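Local structure of enoyl-CoA hydratase (Mycobacterium thermoresistibile, 3T3W) at residues P119-V124 against L141-E146. The protein probably catalyses the reversible hydration of enoyl-CoA thioesters in lipid metabolism. Numbering follows the deposited sequence.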
loop_
_atom_site.group_PDB
_atom_site.type_symbol
_atom_site.label_atom_id
_atom_site.label_comp_id
_atom_site.label_asym_id
_atom_site.label_seq_id
_atom_site.Cartn_x
_atom_site.Cartn_y
_atom_site.Cartn_z
ATOM N N PRO F 119 8.933 25.245 -4.203
ATOM C CA PRO F 119 8.871 25.255 -2.755
ATOM C C PRO F 119 7.898 26.283 -2.226
ATOM O O PRO F 119 7.815 27.375 -2.796
ATOM C CB PRO F 119 10.291 25.618 -2.337
ATOM C CG PRO F 119 11.135 25.085 -3.460
ATOM C CD PRO F 119 10.303 25.400 -4.689
ATOM N N SER F 120 7.175 25.928 -1.162
ATOM C CA SER F 120 6.256 26.844 -0.495
ATOM C C SER F 120 6.455 26.812 1.001
ATOM O O SER F 120 6.759 25.769 1.609
ATOM C CB SER F 120 4.810 26.522 -0.827
ATOM O OG SER F 120 4.490 25.170 -0.438
ATOM N N ILE F 121 6.262 27.966 1.606
ATOM C CA ILE F 121 6.472 28.131 3.029
ATOM C C ILE F 121 5.283 28.869 3.618
ATOM O O ILE F 121 4.922 29.943 3.123
ATOM C CB ILE F 121 7.744 28.981 3.310
ATOM C CG1 ILE F 121 8.983 28.419 2.593
ATOM C CG2 ILE F 121 7.971 29.085 4.816
ATOM C CD1 ILE F 121 10.228 29.337 2.582
ATOM N N ALA F 122 4.648 28.309 4.648
ATOM C CA ALA F 122 3.616 29.030 5.414
ATOM C C ALA F 122 4.224 29.696 6.648
ATOM O O ALA F 122 5.006 29.055 7.369
ATOM C CB ALA F 122 2.486 28.076 5.844
ATOM N N ALA F 123 3.838 30.944 6.900
ATOM C CA ALA F 123 4.165 31.709 8.105
ATOM C C ALA F 123 2.906 31.802 8.948
ATOM O O ALA F 123 1.928 32.449 8.534
ATOM C CB ALA F 123 4.645 33.112 7.725
ATOM N N VAL F 124 2.903 31.121 10.089
ATOM C CA VAL F 124 1.695 30.992 10.894
ATOM C C VAL F 124 1.830 31.709 12.231
ATOM O O VAL F 124 2.647 31.366 13.058
ATOM C CB VAL F 124 1.288 29.517 11.127
ATOM C CG1 VAL F 124 0.007 29.427 11.984
ATOM C CG2 VAL F 124 1.129 28.801 9.796
ATOM N N LEU F 141 7.005 23.779 3.916
ATOM C CA LEU F 141 7.587 24.135 5.197
ATOM C C LEU F 141 6.623 25.046 5.948
ATOM O O LEU F 141 5.859 25.828 5.327
ATOM C CB LEU F 141 8.897 24.886 4.996
ATOM C CG LEU F 141 9.903 24.300 3.992
ATOM C CD1 LEU F 141 11.189 25.166 3.940
ATOM C CD2 LEU F 141 10.286 22.860 4.351
ATOM N N ILE F 142 6.622 24.905 7.271
ATOM C CA ILE F 142 5.857 25.814 8.152
ATOM C C ILE F 142 6.774 26.477 9.186
ATOM O O ILE F 142 7.521 25.796 9.920
ATOM C CB ILE F 142 4.671 25.128 8.837
ATOM C CG1 ILE F 142 3.699 24.496 7.807
ATOM C CG2 ILE F 142 3.942 26.154 9.743
ATOM C CD1 ILE F 142 2.583 23.635 8.415
ATOM N N ILE F 143 6.733 27.816 9.222
ATOM C CA ILE F 143 7.418 28.599 10.258
ATOM C C ILE F 143 6.300 29.173 11.135
ATOM O O ILE F 143 5.360 29.770 10.614
ATOM C CB ILE F 143 8.276 29.727 9.618
ATOM C CG1 ILE F 143 9.250 29.168 8.521
ATOM C CG2 ILE F 143 9.062 30.542 10.692
ATOM C CD1 ILE F 143 10.230 28.108 8.970
ATOM N N ALA F 144 6.365 28.955 12.446
ATOM C CA ALA F 144 5.336 29.406 13.363
ATOM C C ALA F 144 5.895 30.424 14.347
ATOM O O ALA F 144 6.998 30.267 14.894
ATOM C CB ALA F 144 4.719 28.245 14.136
ATOM N N ALA F 145 5.102 31.454 14.589
ATOM C CA ALA F 145 5.360 32.317 15.732
ATOM C C ALA F 145 5.248 31.562 17.053
ATOM O O ALA F 145 4.448 30.628 17.187
ATOM C CB ALA F 145 4.367 33.508 15.713
ATOM N N GLU F 146 5.988 32.021 18.068
ATOM C CA GLU F 146 5.988 31.400 19.409
ATOM C C GLU F 146 4.572 31.361 19.989
ATOM O O GLU F 146 4.250 30.445 20.715
ATOM C CB GLU F 146 6.991 32.130 20.401
#
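The flat groups that meet between Ser120-Val124 and Leu141-Ala145 are backbone amides, paired as neighbouring parallel strands of the main sheet of the crotonase fold. Ile121, Ala123, Leu141 and Ile143 lie on one face of this pair. Ala122, Val124, Ile142 and Ala144 lie on the other. At the outer edges, strand 67-72 bonds to 120-124, and Asn198, just before strand 199-201, bonds to Ile142. Thr210 and Leu206 of helix 206-217 pack on the first face, and Cys136 of helix 133-136 touches Ala122, Val124 and Ile142 on the second. Leu141 and Ile142 also pack on Arg174 of a second subunit, so the contact reaches a subunit interface.

Five hydrogen bonds zip the strands together, with donors from both strands. Leu141 N gives the first to Ser120 O at 3.1 Å. Ala122 N then bonds to Leu141 O at 2.8 Å. The straightest runs from Ile143 N to Ala122 O, 170° at the hydrogen. Val124 N returns to Ile143 O at 2.9 Å. Ala145 N closes the ladder on Val124 O at 2.9 Å. Four of these carbonyls also take a CA-H contact, as in Ile121 CA to Leu141 O, 3.3 Å.

Side-chain packing is apolar. The side chains of Ile121 and Ile143 run alongside each other in the same direction. With chi1 at -53°, Ile121 holds CG2 anti to the backbone N, and this methyl meets Ile143 CG1 at 3.9 Å. Ile121 CG1 also passes Leu141 CD1 at 4.2 Å. On the other face Val124 slants across Ile142, and their CG2 methyls meet at 3.9 Å.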